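Local coordinates for putative surface-anchored fimbrial subunit (Corynebacterium diphtheriae, PDB 3HR6), which forms the shaft of the SpaA pilus as its major pilin, built of tandem Ig-like modules stabilised by isopeptide and disulfide bonds, at residues 40-45 with 76-81; 169-174 with 187-192; 389-394 with 411-416. All coordinates share one frame; numbering follows the deposited sequence.

The three contacts follow one another along the chain and along the elongated subunit, each closing before the next opens. Contact 1 pairs strands 38-44 and 76-83 within the N-terminal pilin D1 domain. Contact 2, whose centre lies about 34 Å from that of contact 1, packs strand 166-174 against strand 187-192 of another sheet, within the Cna-B-like domain. Contact 3 joins strand 391-398 to strand 410-412 and the residues that follow it, its centre about 35 Å from that of contact 2 and about 64 Å from that of contact 1, on the opposite side of the chain's centre from the latter. None touches another, in keeping with a shaft pilin made of successive Ig-like modules.

Contact 1 of 3, residues 40-45 with 76-81; sequences TLYRVN and VTKVAT
Arg43 and Thr77 face each other as an antiparallel hydrogen-bonded pair, with Arg43 N reaching Thr77 O at 2.7 Å and Thr77 N returning a bond to Arg43 O at 2.9 Å. Further along, Leu41 N donates to Ala80 O at 2.9 Å, but the return bond is split: Leu41 O accepts Val79 N at 2.8 Å and a weak second bond from Ala80 N. Two residues of 76-81 thus answer one of 40-45, a classic beta bulge, and the register slips by one between Leu41 and Tyr42.

Leu41, Arg43, Thr77 and Ala80 point to one face of the sheet. The bulge turns the Val79 side chain toward strand 40-44. Its CB approaches Leu41 CD2, and its CG2 lies 3.9 Å from NH2 of Arg43, over one face of the guanidinium. A bend at chi3 (-48°) folds the arginine back above the valine, while NH2 is held by the hydroxyl of Tyr99.

The side chains of Thr40, Tyr42, Val76 and Lys78 lie on the opposite face. With CG anti to its carbonyl carbon (chi1 -64°), the Tyr42 ring stands between two side chains of 76-81, with Val76 CG2 3.6 Å from CD1 on one side of its plane and Lys78 CB 3.6 Å from CE1 on the other, each approaching obliquely. The extended Lys78 chain then runs past Thr40, crossing it at about a right angle with CG 3.8 Å from Thr40 CG2; the hydroxyl of Thr40 is hydrogen-bonded to Glu104.

Strand 38-44 is an inner strand here, since Thr40, Tyr42 and Val44 pair through their backbones with Val102, Leu100 and Leu98 of strand 97-103. Leu41 and Ala80 pack on Phe91 of strand 89-94, whereas Val44 and Val76 meet Leu66 of helix 63-66.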
ATOM      1  N   THR A  40     -17.141 -19.115   6.452  1.00 11.18           N
ATOM      2  CA  THR A  40     -17.886 -19.490   7.630  1.00 11.34           C
ATOM      3  C   THR A  40     -19.085 -20.363   7.209  1.00 11.41           C
ATOM      4  O   THR A  40     -19.829 -20.038   6.264  1.00 11.07           O
ATOM      5  CB  THR A  40     -18.325 -18.249   8.414  1.00 11.35           C
ATOM      6  OG1 THR A  40     -17.161 -17.505   8.786  1.00 12.43           O
ATOM      7  CG2 THR A  40     -19.100 -18.629   9.668  1.00 11.55           C
ATOM      8  N   LEU A  41     -19.236 -21.482   7.914  1.00 11.31           N
ATOM      9  CA  LEU A  41     -20.395 -22.341   7.801  1.00 11.50           C
ATOM     10  C   LEU A  41     -21.413 -21.981   8.885  1.00 11.39           C
ATOM     11  O   LEU A  41     -21.074 -21.908  10.057  1.00 12.22           O
ATOM     12  CB  LEU A  41     -19.982 -23.811   7.910  1.00 11.50           C
ATOM     13  CG  LEU A  41     -21.084 -24.830   7.590  1.00 11.90           C
ATOM     14  CD1 LEU A  41     -21.420 -24.862   6.079  1.00 11.92           C
ATOM     15  CD2 LEU A  41     -20.689 -26.219   8.102  1.00 14.27           C
ATOM     16  N   TYR A  42     -22.649 -21.725   8.468  1.00 11.73           N
ATOM     17  CA  TYR A  42     -23.798 -21.536   9.353  1.00 12.02           C
ATOM     18  C   TYR A  42     -24.837 -22.613   9.117  1.00 12.30           C
ATOM     19  O   TYR A  42     -25.052 -23.037   7.963  1.00 12.82           O
ATOM     20  CB  TYR A  42     -24.492 -20.207   9.051  1.00 11.92           C
ATOM     21  CG  TYR A  42     -23.646 -18.979   9.317  1.00 12.24           C
ATOM     22  CD1 TYR A  42     -23.662 -18.387  10.579  1.00 12.13           C
ATOM     23  CD2 TYR A  42     -22.866 -18.402   8.327  1.00 10.33           C
ATOM     24  CE1 TYR A  42     -22.922 -17.279  10.853  1.00 13.80           C
ATOM     25  CE2 TYR A  42     -22.122 -17.271   8.579  1.00 11.93           C
ATOM     26  CZ  TYR A  42     -22.143 -16.722   9.870  1.00 11.66           C
ATOM     27  OH  TYR A  42     -21.424 -15.608  10.180  1.00 14.19           O
ATOM     28  N   ARG A  43     -25.521 -23.011  10.184  1.00 13.42           N
ATOM     29  CA  ARG A  43     -26.710 -23.870  10.076  1.00 14.38           C
ATOM     30  C   ARG A  43     -27.959 -22.996   9.932  1.00 14.67           C
ATOM     31  O   ARG A  43     -28.087 -21.991  10.626  1.00 15.11           O
ATOM     32  CB  ARG A  43     -26.857 -24.767  11.301  1.00 14.58           C
ATOM     33  CG  ARG A  43     -28.106 -25.674  11.251  1.00 16.50           C
ATOM     34  CD  ARG A  43     -28.051 -26.808  12.266  1.00 20.14           C
ATOM     35  NE  ARG A  43     -26.757 -27.490  12.209  1.00 23.79           N
ATOM     36  CZ  ARG A  43     -25.788 -27.423  13.132  1.00 28.47           C
ATOM     37  NH1 ARG A  43     -25.933 -26.711  14.253  1.00 29.10           N
ATOM     38  NH2 ARG A  43     -24.648 -28.086  12.923  1.00 30.22           N
ATOM     39  N   VAL A  44     -28.839 -23.344   9.000  1.00 15.20           N
ATOM     40  CA  VAL A  44     -30.109 -22.629   8.862  1.00 15.19           C
ATOM     41  C   VAL A  44     -31.071 -23.132   9.926  1.00 16.21           C
ATOM     42  O   VAL A  44     -31.453 -24.306   9.942  1.00 15.77           O
ATOM     43  CB  VAL A  44     -30.704 -22.757   7.466  1.00 15.16           C
ATOM     44  CG1 VAL A  44     -32.010 -21.978   7.356  1.00 14.27           C
ATOM     45  CG2 VAL A  44     -29.710 -22.241   6.445  1.00 12.80           C
ATOM     46  N   ASN A  45     -31.453 -22.234  10.829  1.00 16.85           N
ATOM     47  CA  ASN A  45     -32.316 -22.617  11.937  1.00 17.92           C
ATOM     48  C   ASN A  45     -33.678 -23.084  11.468  1.00 18.77           C
ATOM     49  O   ASN A  45     -34.254 -22.526  10.531  1.00 18.70           O
ATOM     50  CB  ASN A  45     -32.473 -21.456  12.925  1.00 18.20           C
ATOM     51  CG  ASN A  45     -31.179 -21.088  13.589  1.00 19.11           C
ATOM     52  OD1 ASN A  45     -31.095 -20.082  14.298  1.00 22.91           O
ATOM     53  ND2 ASN A  45     -30.151 -21.894  13.364  1.00 20.23           N
ATOM     54  N   VAL A  76     -29.886 -17.974  11.353  1.00 18.67           N
ATOM     55  CA  VAL A  76     -28.821 -18.972  11.225  1.00 17.86           C
ATOM     56  C   VAL A  76     -27.985 -19.031  12.515  1.00 17.81           C
ATOM     57  O   VAL A  76     -27.967 -18.075  13.294  1.00 17.70           O
ATOM     58  CB  VAL A  76     -27.910 -18.668  10.004  1.00 17.62           C
ATOM     59  CG1 VAL A  76     -28.755 -18.533   8.732  1.00 16.23           C
ATOM     60  CG2 VAL A  76     -27.095 -17.403  10.235  1.00 16.17           C
ATOM     61  N   THR A  77     -27.286 -20.151  12.706  1.00 17.65           N
ATOM     62  CA  THR A  77     -26.330 -20.348  13.797  1.00 17.67           C
ATOM     63  C   THR A  77     -24.964 -20.739  13.234  1.00 17.75           C
ATOM     64  O   THR A  77     -24.865 -21.711  12.474  1.00 17.76           O
ATOM     65  CB  THR A  77     -26.810 -21.483  14.732  1.00 18.36           C
ATOM     66  OG1 THR A  77     -28.185 -21.272  15.084  1.00 18.30           O
ATOM     67  CG2 THR A  77     -25.954 -21.566  15.987  1.00 18.52           C
ATOM     68  N   LYS A  78     -23.924 -19.990  13.612  1.00 17.27           N
ATOM     69  CA  LYS A  78     -22.541 -20.260  13.177  1.00 17.09           C
ATOM     70  C   LYS A  78     -22.082 -21.629  13.675  1.00 17.11           C
ATOM     71  O   LYS A  78     -22.375 -22.005  14.811  1.00 16.05           O
ATOM     72  CB  LYS A  78     -21.562 -19.165  13.650  1.00 17.73           C
ATOM     73  CG  LYS A  78     -20.107 -19.411  13.221  1.00 18.03           C
ATOM     74  CD  LYS A  78     -19.154 -18.275  13.556  1.00 20.87           C
ATOM     75  CE  LYS A  78     -17.719 -18.817  13.623  1.00 22.67           C
ATOM     76  NZ  LYS A  78     -16.631 -17.808  13.728  1.00 23.98           N
ATOM     77  N   VAL A  79     -21.404 -22.375  12.797  1.00 16.54           N
ATOM     78  CA  VAL A  79     -20.822 -23.666  13.132  1.00 16.52           C
ATOM     79  C   VAL A  79     -19.318 -23.539  13.276  1.00 16.45           C
ATOM     80  O   VAL A  79     -18.743 -23.931  14.286  1.00 17.31           O
ATOM     81  CB  VAL A  79     -21.086 -24.728  12.042  1.00 16.42           C
ATOM     82  CG1 VAL A  79     -20.404 -26.019  12.433  1.00 16.38           C
ATOM     83  CG2 VAL A  79     -22.583 -24.952  11.810  1.00 16.72           C
ATOM     84  N   ALA A  80     -18.672 -22.999  12.247  1.00 15.93           N
ATOM     85  CA  ALA A  80     -17.233 -22.851  12.253  1.00 15.80           C
ATOM     86  C   ALA A  80     -16.790 -21.953  11.120  1.00 15.50           C
ATOM     87  O   ALA A  80     -17.568 -21.607  10.237  1.00 15.59           O
ATOM     88  CB  ALA A  80     -16.552 -24.202  12.138  1.00 15.98           C
ATOM     89  N   THR A  81     -15.537 -21.551  11.197  1.00 16.16           N
ATOM     90  CA  THR A  81     -14.915 -20.803  10.136  0.50 15.93           C
ATOM     91  C   THR A  81     -13.551 -21.410   9.852  1.00 16.31           C
ATOM     92  O   THR A  81     -12.849 -21.816  10.768  1.00 17.04           O
ATOM     93  CB  THR A  81     -14.806 -19.295  10.486  0.50 16.02           C
ATOM     94  OG1 THR A  81     -14.333 -18.571   9.347  0.50 16.16           O
ATOM     95  CG2 THR A  81     -13.885 -19.058  11.680  0.50 15.73           C
TER

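Contact 2 of 3, residues 169-174 with 187-192; sequences YRVATK and FTVADK
The Phe187 ring meets strand 169-174 with its edge: CG2 of Thr173 lies near the ring plane, 3.9 Å from CE2 and equally close to CZ. The carbonyl O of Lys174 also sits at this edge, 4.4 Å from CZ. Away from the two strands the same aromatic group makes an edge-to-face contact with Phe184 and touches Leu252 and Val275.

Thr173 divides its branches between two partners. With OG1 beside the backbone N (chi1 -59°), CG2 is left anti to that nitrogen and points at the phenylalanine, whereas OG1 slides past Val189, 4.0 Å from its CG2. Next along the strand, Val171 and Val189 reach toward each other tip to tip, CG1 to CG1, at 4.0 Å.

The side chains that meet, Val171 and Thr173 with Phe187, Val189 and Asp191, alternate along their strands, because the two strands belong to different sheets packed face to face, as in the sandwich of an Ig-like module. The axes of the two segments come within 9.7 Å and run 150° apart, roughly antiparallel, and side chains rather than backbone bonds fill the interval. Val171 and Thr173 pair through their backbones with strand 251-259, and strand 187-192 is flanked in its own sheet by strands 229-236 and 268-276.

Near the other end of the contact Asp191 presents OD2 to the methyl group Val171 CG2 at 4.3 Å. This buried carboxylate oxygen takes a hydrogen bond from Lys149 NZ, and the same lysine makes a cation-pi contact with Tyr169.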
ATOM      1  N   TYR A 169       2.636  10.582  -4.719  1.00 13.15           N
ATOM      2  CA  TYR A 169       2.416   9.176  -4.997  1.00 13.25           C
ATOM      3  C   TYR A 169       1.245   8.985  -5.917  1.00 12.42           C
ATOM      4  O   TYR A 169       0.309   9.757  -5.921  1.00 11.49           O
ATOM      5  CB  TYR A 169       2.178   8.403  -3.733  1.00 13.33           C
ATOM      6  CG  TYR A 169       3.349   8.296  -2.832  1.00 13.37           C
ATOM      7  CD1 TYR A 169       4.518   7.679  -3.250  1.00 12.55           C
ATOM      8  CD2 TYR A 169       3.312   8.819  -1.569  1.00 16.00           C
ATOM      9  CE1 TYR A 169       5.633   7.586  -2.369  1.00 13.98           C
ATOM     10  CE2 TYR A 169       4.366   8.717  -0.706  1.00 16.22           C
ATOM     11  CZ  TYR A 169       5.532   8.116  -1.127  1.00 12.79           C
ATOM     12  OH  TYR A 169       6.544   8.095  -0.195  1.00 16.48           O
ATOM     13  N   ARG A 170       1.322   7.932  -6.700  1.00 12.45           N
ATOM     14  CA  ARG A 170       0.306   7.545  -7.668  1.00 11.29           C
ATOM     15  C   ARG A 170       0.056   6.060  -7.458  1.00 11.18           C
ATOM     16  O   ARG A 170       0.989   5.248  -7.465  1.00 12.07           O
ATOM     17  CB  ARG A 170       0.790   7.792  -9.079  1.00 12.53           C
ATOM     18  CG  ARG A 170      -0.170   7.386 -10.132  1.00 11.63           C
ATOM     19  CD  ARG A 170       0.480   7.491 -11.470  1.00 11.48           C
ATOM     20  NE  ARG A 170      -0.472   7.383 -12.556  1.00 14.09           N
ATOM     21  CZ  ARG A 170      -0.844   6.257 -13.150  1.00 15.01           C
ATOM     22  NH1 ARG A 170      -0.342   5.084 -12.772  1.00 16.53           N
ATOM     23  NH2 ARG A 170      -1.733   6.311 -14.162  1.00 13.00           N
ATOM     24  N   VAL A 171      -1.205   5.724  -7.229  1.00 11.26           N
ATOM     25  CA  VAL A 171      -1.649   4.366  -7.000  1.00 12.07           C
ATOM     26  C   VAL A 171      -2.677   3.990  -8.054  1.00 11.58           C
ATOM     27  O   VAL A 171      -3.803   4.565  -8.108  1.00 11.96           O
ATOM     28  CB  VAL A 171      -2.289   4.168  -5.597  1.00 12.83           C
ATOM     29  CG1 VAL A 171      -2.790   2.675  -5.432  1.00 13.48           C
ATOM     30  CG2 VAL A 171      -1.317   4.535  -4.500  1.00 12.29           C
ATOM     31  N   ALA A 172      -2.311   3.067  -8.926  1.00 11.34           N
ATOM     32  CA  ALA A 172      -3.163   2.639 -10.031  1.00 10.83           C
ATOM     33  C   ALA A 172      -3.741   1.238  -9.744  1.00 13.01           C
ATOM     34  O   ALA A 172      -2.963   0.293  -9.644  1.00 13.45           O
ATOM     35  CB  ALA A 172      -2.401   2.614 -11.283  1.00 10.10           C
ATOM     36  N   THR A 173      -5.058   1.155  -9.594  1.00 11.45           N
ATOM     37  CA  THR A 173      -5.749  -0.086  -9.242  1.00 11.52           C
ATOM     38  C   THR A 173      -6.638  -0.501 -10.355  1.00 12.12           C
ATOM     39  O   THR A 173      -7.448   0.260 -10.824  1.00 11.32           O
ATOM     40  CB  THR A 173      -6.604   0.132  -7.968  1.00 11.37           C
ATOM     41  OG1 THR A 173      -5.748   0.539  -6.898  1.00 11.49           O
ATOM     42  CG2 THR A 173      -7.436  -1.089  -7.560  1.00 12.71           C
ATOM     43  N   LYS A 174      -6.509  -1.751 -10.769  1.00 12.65           N
ATOM     44  CA  LYS A 174      -7.331  -2.303 -11.813  1.00 12.37           C
ATOM     45  C   LYS A 174      -8.671  -2.717 -11.257  1.00 12.05           C
ATOM     46  O   LYS A 174      -8.714  -3.309 -10.177  1.00 12.93           O
ATOM     47  CB  LYS A 174      -6.628  -3.500 -12.444  1.00 11.92           C
ATOM     48  CG  LYS A 174      -5.498  -2.990 -13.278  1.00 14.84           C
ATOM     49  CD  LYS A 174      -4.778  -3.942 -14.142  1.00 20.57           C
ATOM     50  CE  LYS A 174      -3.752  -3.172 -15.031  1.00 19.95           C
ATOM     51  NZ  LYS A 174      -4.254  -2.223 -16.127  1.00 20.47           N
ATOM     52  N   PHE A 187     -15.477  -0.346  -2.473  1.00 13.14           N
ATOM     53  CA  PHE A 187     -14.190  -0.268  -3.135  1.00 12.64           C
ATOM     54  C   PHE A 187     -13.390   0.812  -2.442  1.00 11.78           C
ATOM     55  O   PHE A 187     -13.712   1.994  -2.548  1.00 13.18           O
ATOM     56  CB  PHE A 187     -14.342   0.000  -4.638  1.00 12.16           C
ATOM     57  CG  PHE A 187     -13.232  -0.594  -5.474  1.00 12.50           C
ATOM     58  CD1 PHE A 187     -13.277  -1.911  -5.865  1.00  9.72           C
ATOM     59  CD2 PHE A 187     -12.150   0.151  -5.847  1.00 13.56           C
ATOM     60  CE1 PHE A 187     -12.296  -2.456  -6.640  1.00 13.02           C
ATOM     61  CE2 PHE A 187     -11.122  -0.431  -6.603  1.00 13.63           C
ATOM     62  CZ  PHE A 187     -11.207  -1.709  -6.986  1.00 12.26           C
ATOM     63  N   THR A 188     -12.438   0.375  -1.637  1.00 10.94           N
ATOM     64  CA  THR A 188     -11.648   1.295  -0.850  1.00 11.60           C
ATOM     65  C   THR A 188     -10.174   1.184  -1.236  1.00 11.29           C
ATOM     66  O   THR A 188      -9.660   0.088  -1.385  1.00 14.52           O
ATOM     67  CB  THR A 188     -11.818   0.992   0.644  1.00 10.91           C
ATOM     68  OG1 THR A 188     -13.176   1.231   1.028  1.00  9.39           O
ATOM     69  CG2 THR A 188     -10.903   1.882   1.508  1.00 11.98           C
ATOM     70  N   VAL A 189      -9.500   2.306  -1.435  1.00 11.89           N
ATOM     71  CA  VAL A 189      -8.048   2.328  -1.617  1.00 11.64           C
ATOM     72  C   VAL A 189      -7.519   3.104  -0.419  1.00 11.59           C
ATOM     73  O   VAL A 189      -7.909   4.240  -0.214  1.00 11.51           O
ATOM     74  CB  VAL A 189      -7.595   2.953  -2.937  1.00 11.28           C
ATOM     75  CG1 VAL A 189      -6.000   3.025  -3.001  1.00 13.61           C
ATOM     76  CG2 VAL A 189      -8.177   2.170  -4.130  1.00 11.70           C
ATOM     77  N   ALA A 190      -6.667   2.454   0.404  1.00 11.36           N
ATOM     78  CA  ALA A 190      -6.123   3.087   1.596  1.00 12.50           C
ATOM     79  C   ALA A 190      -4.632   3.036   1.579  1.00 11.91           C
ATOM     80  O   ALA A 190      -4.027   2.105   1.048  1.00 13.16           O
ATOM     81  CB  ALA A 190      -6.606   2.398   2.885  1.00 11.37           C
ATOM     82  N   ASP A 191      -4.048   4.065   2.176  1.00 13.17           N
ATOM     83  CA  ASP A 191      -2.579   4.175   2.161  1.00 13.29           C
ATOM     84  C   ASP A 191      -2.159   4.703   3.496  1.00 13.47           C
ATOM     85  O   ASP A 191      -2.546   5.817   3.871  1.00 12.34           O
ATOM     86  CB  ASP A 191      -2.148   5.100   1.005  1.00 12.74           C
ATOM     87  CG  ASP A 191      -0.642   5.124   0.787  1.00 13.07           C
ATOM     88  OD1 ASP A 191       0.112   5.064   1.805  1.00 15.36           O
ATOM     89  OD2 ASP A 191      -0.246   5.174  -0.373  1.00 14.45           O
ATOM     90  N   LYS A 192      -1.406   3.904   4.256  1.00 13.90           N
ATOM     91  CA  LYS A 192      -0.902   4.344   5.551  1.00 14.73           C
ATOM     92  C   LYS A 192       0.455   4.920   5.255  1.00 14.64           C
ATOM     93  O   LYS A 192       1.425   4.175   5.021  1.00 14.32           O
ATOM     94  CB  LYS A 192      -0.823   3.199   6.578  1.00 15.09           C
ATOM     95  CG  LYS A 192      -0.463   3.604   8.000  1.00 19.21           C
ATOM     96  CD  LYS A 192      -0.541   2.315   8.877  1.00 22.07           C
ATOM     97  CE  LYS A 192      -0.382   2.554  10.335  1.00 24.67           C
ATOM     98  NZ  LYS A 192      -0.445   1.244  11.018  1.00 23.42           N
TER

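Contact 3 of 3, residues 389-394 with 411-416; sequences GTEFCL and IVKLEA
Phe392 and Leu414 cross obliquely, ring CD2 lying 3.8 Å from Leu414 CB. Leu414 O sits in the ring plane, at its edge, 3.4 Å from CE2. Trp385 makes an edge-to-face contact with this ring, and Arg332 a cation-pi contact.

Beside it Leu394 crosses Val412, CD1 to CG2. The Ile411 side chain goes to the other face of the sheet, where CD1 packs 3.8 Å from CB of Cys393, whose SG is joined to Cys333 in a disulfide. The Ile411 and Glu391 side chains cross at about a right angle, CG2 of the first 3.8 Å from CB of the second. The direct backbone bond, Val412 N to Phe392 O at 2.9 Å, is almost straight at N (175°), though the donor stands above the carbonyl plane.

Beyond it the hairpin strands diverge and water takes over. A bend at chi2 (-70°) brings the Glu391 carboxylate to these waters. One water accepts from Phe392 N and Leu414 N and lies within bonding distance of Val412 O and Glu391 OE1. Another donates to Glu391 OE1 and Glu415 OE1, which are 4.2 Å apart; two carboxylates so close would probably raise each other's proton affinity, and the shared water may ease their repulsion.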
ATOM      1  N   GLY A 389      24.859  16.480 -13.255  1.00 15.04           N
ATOM      2  CA  GLY A 389      26.189  16.047 -12.905  1.00 15.23           C
ATOM      3  C   GLY A 389      26.245  14.592 -12.505  1.00 14.58           C
ATOM      4  O   GLY A 389      25.359  13.809 -12.789  1.00 15.43           O
ATOM      5  N   THR A 390      27.342  14.246 -11.852  1.00 14.52           N
ATOM      6  CA  THR A 390      27.610  12.881 -11.486  1.00 14.32           C
ATOM      7  C   THR A 390      27.775  12.671  -9.998  1.00 13.29           C
ATOM      8  O   THR A 390      27.684  11.552  -9.555  1.00 12.05           O
ATOM      9  CB  THR A 390      28.895  12.339 -12.152  1.00 14.33           C
ATOM     10  OG1 THR A 390      30.043  13.088 -11.729  1.00 15.71           O
ATOM     11  CG2 THR A 390      28.781  12.377 -13.672  1.00 15.45           C
ATOM     12  N   GLU A 391      28.032  13.724  -9.236  1.00 13.29           N
ATOM     13  CA  GLU A 391      28.200  13.579  -7.790  1.00 13.29           C
ATOM     14  C   GLU A 391      27.743  14.830  -7.080  1.00 13.47           C
ATOM     15  O   GLU A 391      27.664  15.908  -7.667  1.00 14.34           O
ATOM     16  CB  GLU A 391      29.694  13.345  -7.398  1.00 13.36           C
ATOM     17  CG  GLU A 391      30.421  12.198  -8.081  1.00 15.60           C
ATOM     18  CD  GLU A 391      29.979  10.780  -7.694  1.00 19.14           C
ATOM     19  OE1 GLU A 391      29.163  10.573  -6.759  1.00 18.41           O
ATOM     20  OE2 GLU A 391      30.482   9.843  -8.374  1.00 19.15           O
ATOM     21  N   PHE A 392      27.525  14.687  -5.778  1.00 12.88           N
ATOM     22  CA  PHE A 392      27.415  15.820  -4.904  1.00 12.11           C
ATOM     23  C   PHE A 392      28.789  16.422  -4.614  1.00 13.01           C
ATOM     24  O   PHE A 392      29.859  15.760  -4.704  1.00 12.71           O
ATOM     25  CB  PHE A 392      26.752  15.437  -3.575  1.00 12.98           C
ATOM     26  CG  PHE A 392      25.325  15.009  -3.693  1.00 10.58           C
ATOM     27  CD1 PHE A 392      24.288  15.939  -3.824  1.00 13.30           C
ATOM     28  CD2 PHE A 392      24.992  13.656  -3.688  1.00 14.32           C
ATOM     29  CE1 PHE A 392      22.978  15.535  -3.945  1.00 13.42           C
ATOM     30  CE2 PHE A 392      23.688  13.247  -3.807  1.00 14.07           C
ATOM     31  CZ  PHE A 392      22.664  14.176  -3.933  1.00 14.39           C
ATOM     32  N   CYS A 393      28.761  17.698  -4.284  1.00 13.33           N
ATOM     33  CA  CYS A 393      29.993  18.351  -3.830  1.00 13.40           C
ATOM     34  C   CYS A 393      29.687  19.483  -2.910  1.00 13.58           C
ATOM     35  O   CYS A 393      28.612  20.033  -2.926  1.00 14.12           O
ATOM     36  CB  CYS A 393      30.855  18.797  -5.007  1.00 13.62           C
ATOM     37  SG  CYS A 393      29.879  19.815  -6.178  1.00 17.48           S
ATOM     38  N   LEU A 394      30.656  19.826  -2.078  1.00 12.37           N
ATOM     39  CA  LEU A 394      30.479  20.913  -1.134  1.00 12.02           C
ATOM     40  C   LEU A 394      31.332  22.097  -1.550  1.00 12.81           C
ATOM     41  O   LEU A 394      32.489  21.927  -1.940  1.00 13.21           O
ATOM     42  CB  LEU A 394      30.925  20.453   0.241  1.00 11.23           C
ATOM     43  CG  LEU A 394      30.057  19.392   0.935  1.00 11.90           C
ATOM     44  CD1 LEU A 394      30.875  18.730   2.135  1.00 11.77           C
ATOM     45  CD2 LEU A 394      28.721  19.991   1.395  1.00 16.10           C
ATOM     46  N   ILE A 411      34.353  16.870  -3.613  1.00 12.34           N
ATOM     47  CA  ILE A 411      33.453  15.828  -4.117  1.00 12.93           C
ATOM     48  C   ILE A 411      33.049  14.979  -2.925  1.00 12.80           C
ATOM     49  O   ILE A 411      33.884  14.651  -2.075  1.00 13.39           O
ATOM     50  CB  ILE A 411      34.088  14.941  -5.212  1.00 12.83           C
ATOM     51  CG1 ILE A 411      34.521  15.791  -6.412  1.00 15.83           C
ATOM     52  CG2 ILE A 411      33.076  13.865  -5.668  1.00 14.31           C
ATOM     53  CD1 ILE A 411      33.463  16.764  -6.869  1.00 19.11           C
ATOM     54  N   VAL A 412      31.761  14.712  -2.818  1.00 12.21           N
ATOM     55  CA  VAL A 412      31.239  13.837  -1.797  1.00 12.59           C
ATOM     56  C   VAL A 412      30.434  12.753  -2.503  1.00 13.46           C
ATOM     57  O   VAL A 412      29.441  13.055  -3.163  1.00 13.67           O
ATOM     58  CB  VAL A 412      30.396  14.606  -0.765  1.00 13.65           C
ATOM     59  CG1 VAL A 412      29.799  13.662   0.284  1.00 14.17           C
ATOM     60  CG2 VAL A 412      31.235  15.717  -0.111  1.00 11.85           C
ATOM     61  N   LYS A 413      30.895  11.513  -2.397  1.00 12.87           N
ATOM     62  CA  LYS A 413      30.242  10.338  -2.991  0.50 13.78           C
ATOM     63  C   LYS A 413      29.061   9.934  -2.116  1.00 14.30           C
ATOM     64  O   LYS A 413      29.259   9.488  -0.978  1.00 15.27           O
ATOM     65  CB  LYS A 413      31.232   9.163  -3.089  0.50 14.38           C
ATOM     66  CG  LYS A 413      32.408   9.375  -4.061  0.50 14.82           C
ATOM     67  CD  LYS A 413      33.519   8.331  -3.888  0.50 17.45           C
ATOM     68  CE  LYS A 413      34.276   8.040  -5.201  0.50 17.36           C
ATOM     69  NZ  LYS A 413      35.484   7.160  -5.031  0.50 19.22           N
ATOM     70  N   LEU A 414      27.854  10.134  -2.620  1.00 12.70           N
ATOM     71  CA  LEU A 414      26.641   9.814  -1.903  1.00 11.75           C
ATOM     72  C   LEU A 414      25.611   9.377  -2.904  1.00 12.41           C
ATOM     73  O   LEU A 414      25.075  10.197  -3.624  1.00 12.74           O
ATOM     74  CB  LEU A 414      26.153  11.054  -1.148  1.00 11.40           C
ATOM     75  CG  LEU A 414      25.129  10.682  -0.086  1.00 10.62           C
ATOM     76  CD1 LEU A 414      25.852  10.117   1.174  1.00 11.54           C
ATOM     77  CD2 LEU A 414      24.244  11.869   0.199  1.00 13.18           C
ATOM     78  N   GLU A 415      25.329   8.082  -2.943  1.00 12.43           N
ATOM     79  CA  GLU A 415      24.396   7.552  -3.924  1.00 13.25           C
ATOM     80  C   GLU A 415      23.767   6.280  -3.380  1.00 13.06           C
ATOM     81  O   GLU A 415      24.299   5.631  -2.457  1.00 13.59           O
ATOM     82  CB  GLU A 415      25.086   7.305  -5.266  1.00 14.85           C
ATOM     83  CG  GLU A 415      26.035   6.171  -5.256  1.00 17.74           C
ATOM     84  CD  GLU A 415      26.684   5.950  -6.612  1.00 25.40           C
ATOM     85  OE1 GLU A 415      27.099   6.949  -7.265  1.00 28.69           O
ATOM     86  OE2 GLU A 415      26.798   4.755  -6.993  1.00 28.20           O
ATOM     87  N   ALA A 416      22.653   5.894  -3.970  1.00 13.05           N
ATOM     88  CA  ALA A 416      21.951   4.692  -3.577  1.00 11.86           C
ATOM     89  C   ALA A 416      21.691   3.878  -4.814  1.00 11.86           C
ATOM     90  O   ALA A 416      21.974   4.305  -5.933  1.00 13.14           O
ATOM     91  CB  ALA A 416      20.627   5.045  -2.866  1.00 11.89           C
TER
HETATM   92  O   HOH W   1      26.233   9.602  -8.022  1.00 19.44           O
HETATM   93  O   HOH W   2      27.702  11.896  -4.891  1.00 17.21           O
HETATM   94  O   HOH W   3      28.933   7.991  -5.738  1.00 22.66           O